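Local coordinates for protein hexokinase (Schistosoma mansoni, PDB 1BDG) that catalyses the transfer of phosphate from ATP to glucose and other hexoses, giving hexose 6-phosphates in the first step of glycolysis, at residues N79-S84 against E98-I103; Y118-L123 against T180-R185; L308-L313 against P357-I362; D312-L317 against L350-V355. All blocks are in the same frame, centred on the assembly; numbering follows the deposited sequence.

Contact 1 of 4, residues N79-S84 against E98-I103; sequences NYRVLS and ERTYCI
Arg81 and Thr100 face each other as a non-hydrogen-bonded pair of two antiparallel strands, 80-87 and 95-101, whose short segments run at 158° with axes 4.5 Å apart. They form a beta hairpin at one border of the five-stranded mixed sheet of the small subdomain, with 95-101 outermost and 80-87 hydrogen-bonded on its far flank to strand 68-75. Val82 and Arg99 make the hydrogen-bonded pair: Val82 N reaches Arg99 O at 2.8 Å, from above the carbonyl plane, and Arg99 N returns to Val82 O at 2.9 Å. Tyr80, Val82, Arg99 and Tyr101 share one face of the sheet, turned to helix 112-129. There CB of Tyr101 lies at the edge of the Tyr80 ring, 3.3 Å from CD2, and Val82 CG2 touches CD1 of the Tyr101 ring. The polar ends of Arg99 and Tyr101 go to the carboxylate of Asp125 on that helix. Ile103, past the strand, sets its CD1 against Tyr80 CB. On the other face Arg81, Leu83, Glu98 and Thr100 meet. The Arg81 chain bends at chi3 (-46°), which lays its guanidinium over Leu83 CD2 and brings NH1 to the Glu98 carboxylate in a salt bridge. The two planar groups are 71° apart, and Arg81 NH1 lies 2.6 Å from Glu98 OE1.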
loop_
_atom_site.group_PDB
_atom_site.type_symbol
_atom_site.label_atom_id
_atom_site.label_comp_id
_atom_site.label_asym_id
_atom_site.label_seq_id
_atom_site.Cartn_x
_atom_site.Cartn_y
_atom_site.Cartn_z
ATOM N N ASN A 79 6.995 8.396 -0.676
ATOM C CA ASN A 79 7.535 9.683 -1.120
ATOM C C ASN A 79 7.196 10.110 -2.559
ATOM O O ASN A 79 7.167 9.300 -3.506
ATOM C CB ASN A 79 9.034 9.821 -0.812
ATOM C CG ASN A 79 9.844 8.625 -1.253
ATOM O OD1 ASN A 79 10.750 8.190 -0.551
ATOM N ND2 ASN A 79 9.576 8.130 -2.449
ATOM N N TYR A 80 6.898 11.400 -2.676
ATOM C CA TYR A 80 6.514 12.047 -3.916
ATOM C C TYR A 80 7.593 12.061 -5.000
ATOM O O TYR A 80 8.538 12.856 -4.941
ATOM C CB TYR A 80 6.063 13.476 -3.579
ATOM C CG TYR A 80 5.701 14.321 -4.760
ATOM C CD1 TYR A 80 4.654 13.981 -5.583
ATOM C CD2 TYR A 80 6.452 15.439 -5.083
ATOM C CE1 TYR A 80 4.367 14.724 -6.712
ATOM C CE2 TYR A 80 6.174 16.195 -6.203
ATOM C CZ TYR A 80 5.131 15.831 -7.018
ATOM O OH TYR A 80 4.858 16.573 -8.151
ATOM N N ARG A 81 7.453 11.193 -5.996
ATOM C CA ARG A 81 8.422 11.154 -7.089
ATOM C C ARG A 81 7.947 11.857 -8.351
ATOM O O ARG A 81 6.804 11.688 -8.788
ATOM C CB ARG A 81 8.838 9.730 -7.456
ATOM C CG ARG A 81 9.907 9.115 -6.563
ATOM C CD ARG A 81 10.755 8.102 -7.348
ATOM N NE ARG A 81 9.938 7.198 -8.163
ATOM C CZ ARG A 81 10.420 6.215 -8.927
ATOM N NH1 ARG A 81 11.730 6.008 -8.993
ATOM N NH2 ARG A 81 9.583 5.404 -9.587
ATOM N N VAL A 82 8.847 12.643 -8.928
ATOM C CA VAL A 82 8.598 13.377 -10.151
ATOM C C VAL A 82 9.581 12.803 -11.146
ATOM O O VAL A 82 10.779 12.973 -10.991
ATOM C CB VAL A 82 8.857 14.862 -9.962
ATOM C CG1 VAL A 82 8.888 15.552 -11.318
ATOM C CG2 VAL A 82 7.743 15.467 -9.095
ATOM N N LEU A 83 9.069 12.106 -12.152
ATOM C CA LEU A 83 9.921 11.448 -13.132
ATOM C C LEU A 83 9.801 11.968 -14.558
ATOM O O LEU A 83 9.052 12.908 -14.833
ATOM C CB LEU A 83 9.683 9.935 -13.103
ATOM C CG LEU A 83 9.674 9.232 -11.738
ATOM C CD1 LEU A 83 8.377 9.561 -11.019
ATOM C CD2 LEU A 83 9.798 7.726 -11.899
ATOM N N SER A 84 10.601 11.382 -15.439
ATOM C CA SER A 84 10.648 11.745 -16.850
ATOM C C SER A 84 11.108 10.495 -17.541
ATOM O O SER A 84 12.199 9.998 -17.260
ATOM C CB SER A 84 11.670 12.848 -17.101
ATOM O OG SER A 84 11.666 13.191 -18.471
ATOM N N GLU A 98 14.781 11.367 -12.592
ATOM C CA GLU A 98 13.761 11.623 -11.584
ATOM C C GLU A 98 14.214 12.358 -10.351
ATOM O O GLU A 98 15.402 12.494 -10.101
ATOM C CB GLU A 98 13.184 10.291 -11.115
ATOM C CG GLU A 98 14.251 9.325 -10.596
ATOM C CD GLU A 98 13.658 8.097 -9.942
ATOM O OE1 GLU A 98 13.417 7.088 -10.646
ATOM O OE2 GLU A 98 13.425 8.139 -8.718
ATOM N N ARG A 99 13.234 12.718 -9.531
ATOM C CA ARG A 99 13.433 13.389 -8.255
ATOM C C ARG A 99 12.351 12.946 -7.255
ATOM O O ARG A 99 11.356 12.314 -7.624
ATOM C CB ARG A 99 13.374 14.905 -8.416
ATOM C CG ARG A 99 14.543 15.489 -9.135
ATOM C CD ARG A 99 14.802 16.892 -8.650
ATOM N NE ARG A 99 15.746 17.562 -9.532
ATOM C CZ ARG A 99 15.936 18.872 -9.587
ATOM N NH1 ARG A 99 15.242 19.693 -8.808
ATOM N NH2 ARG A 99 16.830 19.357 -10.441
ATOM N N THR A 100 12.555 13.292 -5.990
ATOM C CA THR A 100 11.616 12.973 -4.930
ATOM C C THR A 100 11.494 14.266 -4.141
ATOM O O THR A 100 12.509 14.814 -3.685
ATOM C CB THR A 100 12.183 11.864 -4.049
ATOM O OG1 THR A 100 12.297 10.657 -4.825
ATOM C CG2 THR A 100 11.304 11.621 -2.861
ATOM N N TYR A 101 10.283 14.810 -4.064
ATOM C CA TYR A 101 10.052 16.050 -3.337
ATOM C C TYR A 101 9.307 15.793 -2.033
ATOM O O TYR A 101 8.305 15.055 -1.993
ATOM C CB TYR A 101 9.237 17.029 -4.189
ATOM C CG TYR A 101 9.995 17.739 -5.296
ATOM C CD1 TYR A 101 10.127 17.166 -6.565
ATOM C CD2 TYR A 101 10.522 19.015 -5.086
ATOM C CE1 TYR A 101 10.758 17.852 -7.596
ATOM C CE2 TYR A 101 11.156 19.708 -6.109
ATOM C CZ TYR A 101 11.271 19.128 -7.359
ATOM O OH TYR A 101 11.887 19.838 -8.362
ATOM N N CYS A 102 9.801 16.386 -0.961
ATOM C CA CYS A 102 9.159 16.230 0.334
ATOM C C CYS A 102 7.913 17.090 0.251
ATOM O O CYS A 102 7.924 18.105 -0.442
ATOM C CB CYS A 102 10.054 16.799 1.422
ATOM S SG CYS A 102 10.240 18.586 1.187
ATOM N N ILE A 103 6.842 16.687 0.935
ATOM C CA ILE A 103 5.596 17.450 0.931
ATOM C C ILE A 103 5.317 17.940 2.347
ATOM O O ILE A 103 5.338 17.152 3.287
ATOM C CB ILE A 103 4.420 16.589 0.438
ATOM C CG1 ILE A 103 4.635 16.191 -1.018
ATOM C CG2 ILE A 103 3.120 17.352 0.534
ATOM C CD1 ILE A 103 3.454 15.440 -1.618
#

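Contact 2 of 4, residues Y118-L123 against T180-R185; sequences YIAETL and TELDKR
Ala120 points its methyl toward helix 174-183, while Leu182 comes in from the flank and Leu123 meets Leu182 crosswise. The two leucine side chains stand at about a right angle and touch through one methyl each, Leu123 CD2 to Leu182 CD2 at 3.9 Å. The same Leu182 CD2 also lies 3.9 Å from Ala120 CB, so a single methyl fills the angle between two residues one helical turn apart. Leu123 reaches it with CG trans to the backbone N (chi1 166°). This is helix-helix packing within the small subdomain: the small Ala120 is consistent with the close approach of the backbones, its CA 5.3 Å from that of Leu182. Ala120 CB rests on main chain as well, 3.8 Å from Glu181 O, with Glu181 CB a little farther off. No hydrogen bond spans the two segments. Helix 112-129 packs on the sheet through Ile119, Thr122 and Leu123, which touch strands 80-87 and 68-75, and helix 174-183 lies along its flank. Glu181 bends at chi2 (-64°) and reaches back along helix 112-129 to touch Thr113, Phe116 and Lys117. Beyond the end of helix 174-183, Arg185 brings CG to 4.2 Å from Ala120 CB.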
loop_
_atom_site.group_PDB
_atom_site.type_symbol
_atom_site.label_atom_id
_atom_site.label_comp_id
_atom_site.label_asym_id
_atom_site.label_seq_id
_atom_site.Cartn_x
_atom_site.Cartn_y
_atom_site.Cartn_z
ATOM N N TYR A 118 0.896 22.792 -5.218
ATOM C CA TYR A 118 2.227 22.368 -4.823
ATOM C C TYR A 118 2.786 21.392 -5.877
ATOM O O TYR A 118 3.910 21.565 -6.375
ATOM C CB TYR A 118 2.206 21.721 -3.431
ATOM C CG TYR A 118 3.580 21.313 -2.957
ATOM C CD1 TYR A 118 4.424 22.221 -2.309
ATOM C CD2 TYR A 118 4.079 20.045 -3.246
ATOM C CE1 TYR A 118 5.732 21.872 -1.976
ATOM C CE2 TYR A 118 5.366 19.691 -2.921
ATOM C CZ TYR A 118 6.186 20.603 -2.296
ATOM O OH TYR A 118 7.468 20.230 -2.029
ATOM N N ILE A 119 1.977 20.401 -6.253
ATOM C CA ILE A 119 2.392 19.406 -7.252
ATOM C C ILE A 119 2.985 20.101 -8.477
ATOM O O ILE A 119 4.137 19.831 -8.853
ATOM C CB ILE A 119 1.201 18.483 -7.687
ATOM C CG1 ILE A 119 0.737 17.626 -6.509
ATOM C CG2 ILE A 119 1.601 17.605 -8.847
ATOM C CD1 ILE A 119 1.780 16.721 -6.008
ATOM N N ALA A 120 2.218 21.011 -9.073
ATOM C CA ALA A 120 2.697 21.743 -10.243
ATOM C C ALA A 120 3.950 22.587 -9.903
ATOM O O ALA A 120 4.957 22.497 -10.612
ATOM C CB ALA A 120 1.596 22.614 -10.807
ATOM N N GLU A 121 3.897 23.365 -8.812
ATOM C CA GLU A 121 5.015 24.212 -8.361
ATOM C C GLU A 121 6.305 23.390 -8.496
ATOM O O GLU A 121 7.241 23.786 -9.186
ATOM C CB GLU A 121 4.800 24.604 -6.883
ATOM C CG GLU A 121 5.647 25.784 -6.323
ATOM C CD GLU A 121 7.067 25.407 -5.828
ATOM O OE1 GLU A 121 8.002 25.407 -6.674
ATOM O OE2 GLU A 121 7.251 25.161 -4.593
ATOM N N THR A 122 6.271 22.197 -7.903
ATOM C CA THR A 122 7.371 21.235 -7.894
ATOM C C THR A 122 7.816 20.741 -9.278
ATOM O O THR A 122 8.980 20.912 -9.655
ATOM C CB THR A 122 6.995 20.046 -7.004
ATOM O OG1 THR A 122 7.515 20.248 -5.681
ATOM C CG2 THR A 122 7.508 18.751 -7.579
ATOM N N LEU A 123 6.912 20.101 -10.019
ATOM C CA LEU A 123 7.223 19.603 -11.369
ATOM C C LEU A 123 7.919 20.668 -12.226
ATOM O O LEU A 123 8.850 20.357 -12.977
ATOM C CB LEU A 123 5.935 19.156 -12.074
ATOM C CG LEU A 123 5.968 18.898 -13.582
ATOM C CD1 LEU A 123 6.878 17.719 -13.894
ATOM C CD2 LEU A 123 4.559 18.641 -14.087
ATOM N N THR A 180 -5.500 21.847 -14.173
ATOM C CA THR A 180 -5.776 23.262 -13.950
ATOM C C THR A 180 -4.513 23.932 -13.431
ATOM O O THR A 180 -3.990 24.873 -14.057
ATOM C CB THR A 180 -6.842 23.448 -12.886
ATOM O OG1 THR A 180 -7.983 22.645 -13.205
ATOM C CG2 THR A 180 -7.227 24.907 -12.762
ATOM N N GLU A 181 -4.014 23.439 -12.293
ATOM C CA GLU A 181 -2.807 23.982 -11.676
ATOM C C GLU A 181 -1.617 23.952 -12.649
ATOM O O GLU A 181 -0.835 24.904 -12.696
ATOM C CB GLU A 181 -2.486 23.238 -10.389
ATOM C CG GLU A 181 -3.657 23.180 -9.397
ATOM C CD GLU A 181 -4.118 24.550 -8.830
ATOM O OE1 GLU A 181 -3.278 25.427 -8.496
ATOM O OE2 GLU A 181 -5.345 24.734 -8.672
ATOM N N LEU A 182 -1.503 22.902 -13.458
ATOM C CA LEU A 182 -0.420 22.822 -14.428
ATOM C C LEU A 182 -0.530 23.990 -15.392
ATOM O O LEU A 182 0.471 24.629 -15.730
ATOM C CB LEU A 182 -0.483 21.516 -15.207
ATOM C CG LEU A 182 -0.313 20.195 -14.458
ATOM C CD1 LEU A 182 -0.425 19.060 -15.455
ATOM C CD2 LEU A 182 1.021 20.136 -13.753
ATOM N N ASP A 183 -1.752 24.276 -15.828
ATOM C CA ASP A 183 -2.011 25.387 -16.753
ATOM C C ASP A 183 -1.685 26.743 -16.074
ATOM O O ASP A 183 -1.050 27.617 -16.671
ATOM C CB ASP A 183 -3.480 25.360 -17.236
ATOM C CG ASP A 183 -3.801 24.141 -18.103
ATOM O OD1 ASP A 183 -2.871 23.530 -18.672
ATOM O OD2 ASP A 183 -4.991 23.787 -18.201
ATOM N N LYS A 184 -2.074 26.885 -14.807
ATOM C CA LYS A 184 -1.821 28.104 -14.048
ATOM C C LYS A 184 -0.313 28.279 -13.814
ATOM O O LYS A 184 0.106 29.186 -13.100
ATOM C CB LYS A 184 -2.574 28.069 -12.704
ATOM C CG LYS A 184 -4.108 28.053 -12.819
ATOM N N ARG A 185 0.498 27.372 -14.356
ATOM C CA ARG A 185 1.958 27.463 -14.225
ATOM C C ARG A 185 2.580 27.404 -15.622
ATOM O O ARG A 185 3.742 27.057 -15.793
ATOM C CB ARG A 185 2.527 26.342 -13.318
ATOM C CG ARG A 185 2.467 26.629 -11.804
ATOM C CD ARG A 185 3.615 27.549 -11.299
ATOM N NE ARG A 185 3.675 28.835 -12.009
ATOM C CZ ARG A 185 3.182 29.999 -11.560
ATOM N NH1 ARG A 185 2.585 30.073 -10.366
ATOM N NH2 ARG A 185 3.231 31.081 -12.345
#

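Contact 3 of 4, residues L308-L313 against P357-I362; sequences LFRGDL and PIDNRI
Asp359 receives the polar groups of the turn at Phe309 and Arg310 on its two carboxylate oxygens. The backbone N of Phe309 donates to Asp359 OD1 at 3.1 Å, arriving from above the carboxylate plane, 54° out of it. Arg310 grips the other oxygen end-on: NH1 and NH2 each lie 3.0 Å from Asp359 OD2, a salt bridge in which both nitrogens share one acceptor on its syn side. The guanidinium and carboxylate planes are 42° apart and both hydrogen bonds are bent, with N-H...O angles of 137°, so the grip is not the flat, paired kind. Bends at chi2 and chi3 fold the arginine back to reach it. Asp359 OD2 also accepts from the backbone N of Glu356, just ahead of helix 357-389, so this buried carboxylate ties the turn to the start of the long helix in the large subdomain. Four N-H donors, two of them from a guanidinium, would probably favour its charged form. The connection after helix 288-304 turns sharply here, with Gly311 N hydrogen-bonded to Leu308 O and Asp312 N to Phe309 O.

Carbon atoms flank the carboxylate. The Phe309 ring stands steeply to it, CD1 lying 3.5 Å from Asp359 CG, while the methyl CD1 of Leu308 sits over one ring face. Leu308 and Ile362 make the apolar contact, sliding past each other in opposite directions, with Leu308 CD2 meeting Ile362 CG2 at 3.6 Å. That same leucine methyl also lies against Asp359 OD1, and Ile362 goes on to touch Val12 of helix 5-16.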
loop_
_atom_site.group_PDB
_atom_site.type_symbol
_atom_site.label_atom_id
_atom_site.label_comp_id
_atom_site.label_asym_id
_atom_site.label_seq_id
_atom_site.Cartn_x
_atom_site.Cartn_y
_atom_site.Cartn_z
ATOM N N LEU A 308 5.063 -3.462 31.785
ATOM C CA LEU A 308 6.211 -2.852 31.108
ATOM C C LEU A 308 6.656 -1.582 31.837
ATOM O O LEU A 308 5.863 -0.895 32.462
ATOM C CB LEU A 308 5.889 -2.467 29.654
ATOM C CG LEU A 308 6.274 -3.315 28.432
ATOM C CD1 LEU A 308 6.343 -2.417 27.209
ATOM C CD2 LEU A 308 7.606 -3.983 28.622
ATOM N N PHE A 309 7.939 -1.275 31.731
ATOM C CA PHE A 309 8.536 -0.083 32.339
ATOM C C PHE A 309 8.003 0.264 33.742
ATOM O O PHE A 309 7.841 1.434 34.083
ATOM C CB PHE A 309 8.368 1.122 31.397
ATOM C CG PHE A 309 8.647 0.812 29.938
ATOM C CD1 PHE A 309 9.649 -0.082 29.571
ATOM C CD2 PHE A 309 7.904 1.433 28.929
ATOM C CE1 PHE A 309 9.905 -0.351 28.228
ATOM C CE2 PHE A 309 8.157 1.165 27.584
ATOM C CZ PHE A 309 9.159 0.272 27.237
ATOM N N ARG A 310 7.745 -0.760 34.549
ATOM C CA ARG A 310 7.231 -0.576 35.908
ATOM C C ARG A 310 6.026 0.348 35.972
ATOM O O ARG A 310 5.773 0.968 37.006
ATOM C CB ARG A 310 8.333 -0.061 36.849
ATOM C CG ARG A 310 9.108 -1.156 37.533
ATOM C CD ARG A 310 9.748 -2.044 36.494
ATOM N NE ARG A 310 10.611 -1.268 35.602
ATOM C CZ ARG A 310 11.152 -1.744 34.487
ATOM N NH1 ARG A 310 10.914 -2.994 34.117
ATOM N NH2 ARG A 310 11.930 -0.967 33.744
ATOM N N GLY A 311 5.284 0.425 34.871
ATOM C CA GLY A 311 4.105 1.273 34.819
ATOM C C GLY A 311 4.340 2.693 34.332
ATOM O O GLY A 311 3.400 3.474 34.256
ATOM N N ASP A 312 5.588 3.054 34.042
ATOM C CA ASP A 312 5.900 4.387 33.549
ATOM C C ASP A 312 5.892 4.415 32.037
ATOM O O ASP A 312 6.535 3.581 31.375
ATOM C CB ASP A 312 7.282 4.840 34.017
ATOM C CG ASP A 312 7.361 5.023 35.505
ATOM O OD1 ASP A 312 6.320 5.309 36.127
ATOM O OD2 ASP A 312 8.471 4.875 36.066
ATOM N N LEU A 313 5.249 5.440 31.496
ATOM C CA LEU A 313 5.141 5.633 30.058
ATOM C C LEU A 313 6.003 6.860 29.748
ATOM O O LEU A 313 5.910 7.864 30.445
ATOM C CB LEU A 313 3.662 5.885 29.705
ATOM C CG LEU A 313 3.157 6.130 28.277
ATOM C CD1 LEU A 313 3.241 4.862 27.477
ATOM C CD2 LEU A 313 1.714 6.609 28.332
ATOM N N PRO A 357 15.720 -6.029 30.781
ATOM C CA PRO A 357 15.701 -7.184 29.886
ATOM C C PRO A 357 14.272 -7.675 29.604
ATOM O O PRO A 357 13.934 -7.975 28.459
ATOM C CB PRO A 357 16.529 -8.211 30.657
ATOM C CG PRO A 357 17.626 -7.347 31.204
ATOM C CD PRO A 357 16.875 -6.117 31.702
ATOM N N ILE A 358 13.426 -7.739 30.626
ATOM C CA ILE A 358 12.055 -8.182 30.379
ATOM C C ILE A 358 11.365 -7.257 29.388
ATOM O O ILE A 358 10.652 -7.715 28.505
ATOM C CB ILE A 358 11.169 -8.184 31.620
ATOM C CG1 ILE A 358 11.934 -7.702 32.841
ATOM C CG2 ILE A 358 10.501 -9.538 31.782
ATOM C CD1 ILE A 358 11.023 -7.047 33.871
ATOM N N ASP A 359 11.596 -5.954 29.528
ATOM C CA ASP A 359 10.957 -4.983 28.655
ATOM C C ASP A 359 11.359 -5.213 27.212
ATOM O O ASP A 359 10.512 -5.190 26.305
ATOM C CB ASP A 359 11.307 -3.559 29.080
ATOM C CG ASP A 359 10.897 -3.253 30.505
ATOM O OD1 ASP A 359 9.778 -3.620 30.922
ATOM O OD2 ASP A 359 11.708 -2.626 31.204
ATOM N N ASN A 360 12.654 -5.441 27.013
ATOM C CA ASN A 360 13.200 -5.690 25.687
ATOM C C ASN A 360 12.590 -6.966 25.129
ATOM O O ASN A 360 12.076 -6.980 24.001
ATOM C CB ASN A 360 14.717 -5.822 25.763
ATOM C CG ASN A 360 15.409 -4.507 26.046
ATOM O OD1 ASN A 360 16.569 -4.483 26.462
ATOM N ND2 ASN A 360 14.730 -3.401 25.771
ATOM N N ARG A 361 12.623 -8.030 25.927
ATOM C CA ARG A 361 12.060 -9.314 25.518
ATOM C C ARG A 361 10.565 -9.184 25.177
ATOM O O ARG A 361 10.124 -9.600 24.104
ATOM C CB ARG A 361 12.278 -10.368 26.605
ATOM C CG ARG A 361 11.598 -11.670 26.279
ATOM C CD ARG A 361 12.245 -12.854 26.939
ATOM N NE ARG A 361 11.285 -13.666 27.677
ATOM C CZ ARG A 361 11.576 -14.843 28.220
ATOM N NH1 ARG A 361 12.809 -15.344 28.089
ATOM N NH2 ARG A 361 10.659 -15.495 28.930
ATOM N N ILE A 362 9.799 -8.600 26.100
ATOM C CA ILE A 362 8.363 -8.363 25.916
ATOM C C ILE A 362 8.115 -7.550 24.640
ATOM O O ILE A 362 7.250 -7.904 23.853
ATOM C CB ILE A 362 7.749 -7.600 27.144
ATOM C CG1 ILE A 362 7.534 -8.562 28.315
ATOM C CG2 ILE A 362 6.483 -6.854 26.757
ATOM C CD1 ILE A 362 7.079 -7.891 29.571
#

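Contact 4 of 4, residues D312-L317 against L350-V355; sequences DLPERL and LHVPVV
Leu350, Arg316 and Pro314 hold together two loops of the large subdomain, the one that precedes helix 327-331 and the one that joins helix 340-349 to helix 357-389. No hydrogen bond links the two segments, and the contact is side-chain packing. Leu350 directs both methyls at its partner loop. It meets Leu317 at about a right angle, and its CD1 fits between the two branches of that residue, 3.7 Å from Leu317 CD1 and from Leu317 CD2. The other methyl, Leu350 CD2, lies against Leu317 CD2 and the Arg316 chain. Leu323 extends this apolar patch by touching both leucines.

Arg316 contributes its aliphatic part. Its CB rests on the backbone O of Leu350 at 3.6 Å, and CG lies 4.1 Å from Leu350 CD2. With CG trans to the backbone N (chi1 174°) and a bend at chi2 (99°), the chain runs past Leu350 to Tyr327, a residue assigned to the ATP site by similarity; Leu350 touches Tyr327 too.

Farther along, Pro314 offers its ring to Val352 and Pro353. The two prolines meet through Pro314 CG and Pro353 CD, 4.0 Å apart. Val352, which also packs on Leu346 of helix 340-349, presents both methyls to the same ring carbon: Pro314 CG is 3.8 Å from Val352 CG2 and 3.9 Å from Val352 CG1.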
loop_
_atom_site.group_PDB
_atom_site.type_symbol
_atom_site.label_atom_id
_atom_site.label_comp_id
_atom_site.label_asym_id
_atom_site.label_seq_id
_atom_site.Cartn_x
_atom_site.Cartn_y
_atom_site.Cartn_z
ATOM N N ASP A 312 5.588 3.054 34.042
ATOM C CA ASP A 312 5.900 4.387 33.549
ATOM C C ASP A 312 5.892 4.415 32.037
ATOM O O ASP A 312 6.535 3.581 31.375
ATOM C CB ASP A 312 7.282 4.840 34.017
ATOM C CG ASP A 312 7.361 5.023 35.505
ATOM O OD1 ASP A 312 6.320 5.309 36.127
ATOM O OD2 ASP A 312 8.471 4.875 36.066
ATOM N N LEU A 313 5.249 5.440 31.496
ATOM C CA LEU A 313 5.141 5.633 30.058
ATOM C C LEU A 313 6.003 6.860 29.748
ATOM O O LEU A 313 5.910 7.864 30.445
ATOM C CB LEU A 313 3.662 5.885 29.705
ATOM C CG LEU A 313 3.157 6.130 28.277
ATOM C CD1 LEU A 313 3.241 4.862 27.477
ATOM C CD2 LEU A 313 1.714 6.609 28.332
ATOM N N PRO A 314 6.917 6.759 28.765
ATOM C CA PRO A 314 7.805 7.866 28.376
ATOM C C PRO A 314 7.045 8.915 27.574
ATOM O O PRO A 314 6.147 8.569 26.790
ATOM C CB PRO A 314 8.842 7.193 27.477
ATOM C CG PRO A 314 8.734 5.727 27.804
ATOM C CD PRO A 314 7.262 5.534 28.027
ATOM N N GLU A 315 7.454 10.177 27.726
ATOM C CA GLU A 315 6.831 11.313 27.035
ATOM C C GLU A 315 6.622 11.018 25.554
ATOM O O GLU A 315 5.517 11.181 25.036
ATOM C CB GLU A 315 7.689 12.579 27.212
ATOM N N ARG A 316 7.681 10.533 24.906
ATOM C CA ARG A 316 7.676 10.191 23.486
ATOM C C ARG A 316 6.497 9.306 23.072
ATOM O O ARG A 316 5.681 9.705 22.240
ATOM C CB ARG A 316 8.997 9.519 23.117
ATOM C CG ARG A 316 9.051 8.976 21.690
ATOM C CD ARG A 316 9.763 9.901 20.691
ATOM N NE ARG A 316 9.547 9.428 19.313
ATOM C CZ ARG A 316 10.418 9.533 18.310
ATOM N NH1 ARG A 316 11.612 10.098 18.504
ATOM N NH2 ARG A 316 10.082 9.080 17.103
ATOM N N LEU A 317 6.381 8.133 23.681
ATOM C CA LEU A 317 5.294 7.194 23.374
ATOM C C LEU A 317 3.878 7.672 23.757
ATOM O O LEU A 317 2.961 6.858 23.925
ATOM C CB LEU A 317 5.582 5.832 24.014
ATOM C CG LEU A 317 6.756 5.081 23.384
ATOM C CD1 LEU A 317 7.298 4.017 24.336
ATOM C CD2 LEU A 317 6.319 4.500 22.034
ATOM N N LEU A 350 13.075 5.727 21.174
ATOM C CA LEU A 350 11.969 6.145 22.050
ATOM C C LEU A 350 12.401 6.825 23.359
ATOM O O LEU A 350 11.556 7.264 24.153
ATOM C CB LEU A 350 11.063 4.958 22.374
ATOM C CG LEU A 350 10.488 4.213 21.168
ATOM C CD1 LEU A 350 9.651 3.026 21.627
ATOM C CD2 LEU A 350 9.665 5.164 20.307
ATOM N N HIS A 351 13.708 6.907 23.589
ATOM C CA HIS A 351 14.228 7.530 24.803
ATOM C C HIS A 351 13.618 6.987 26.124
ATOM O O HIS A 351 13.570 7.727 27.122
ATOM C CB HIS A 351 14.032 9.051 24.765
ATOM C CG HIS A 351 14.529 9.706 23.512
ATOM N ND1 HIS A 351 15.014 8.999 22.429
ATOM C CD2 HIS A 351 14.593 11.015 23.163
ATOM C CE1 HIS A 351 15.351 9.844 21.465
ATOM N NE2 HIS A 351 15.107 11.073 21.888
ATOM N N VAL A 352 13.097 5.761 26.148
ATOM C CA VAL A 352 12.560 5.239 27.403
ATOM C C VAL A 352 13.674 5.407 28.449
ATOM O O VAL A 352 14.794 4.948 28.231
ATOM C CB VAL A 352 12.221 3.741 27.317
ATOM C CG1 VAL A 352 11.597 3.270 28.625
ATOM C CG2 VAL A 352 11.269 3.472 26.174
ATOM N N PRO A 353 13.381 6.076 29.578
ATOM C CA PRO A 353 14.258 6.378 30.726
ATOM C C PRO A 353 15.020 5.202 31.372
ATOM O O PRO A 353 16.250 5.182 31.378
ATOM C CB PRO A 353 13.285 7.009 31.720
ATOM C CG PRO A 353 12.323 7.694 30.841
ATOM C CD PRO A 353 12.048 6.651 29.800
ATOM N N VAL A 354 14.296 4.279 31.999
ATOM C CA VAL A 354 14.899 3.113 32.642
ATOM C C VAL A 354 14.346 1.902 31.903
ATOM O O VAL A 354 13.126 1.751 31.811
ATOM C CB VAL A 354 14.476 3.002 34.122
ATOM C CG1 VAL A 354 15.235 1.898 34.809
ATOM C CG2 VAL A 354 14.697 4.321 34.827
ATOM N N VAL A 355 15.233 1.042 31.395
ATOM C CA VAL A 355 14.828 -0.143 30.638
ATOM C C VAL A 355 15.427 -1.445 31.185
ATOM O O VAL A 355 16.590 -1.479 31.618
ATOM C CB VAL A 355 15.200 0.015 29.145
ATOM C CG1 VAL A 355 16.688 0.182 29.003
ATOM C CG2 VAL A 355 14.735 -1.189 28.334
#

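In the fold
Contacts 1 and 2 belong to the small subdomain and contacts 3 and 4 to the large one. Contacts 1 and 2, with centres 14 Å apart, meet at helix 112-129, which carries a segment of contact 2 and packs on the hairpin of contact 1: Tyr80 CE2 and Tyr101 CD1 each lie 3.2 Å from Thr122 CG2. Contacts 3 and 4 start from the same loop, centres 10 Å apart; Phe309 CZ touches Val352 CG2 at 4.0 Å. Between the pairs the nearest atoms, of contacts 1 and 4, are about 17 Å apart. In contact 1 the Asn79 side chain, in the predicted ATP site, is about 11 Å from bound glucose. Contact 4 lies beside Tyr327, placed in the ATP site by similarity, the side chain of Arg316 about 3 Å from that of Tyr327.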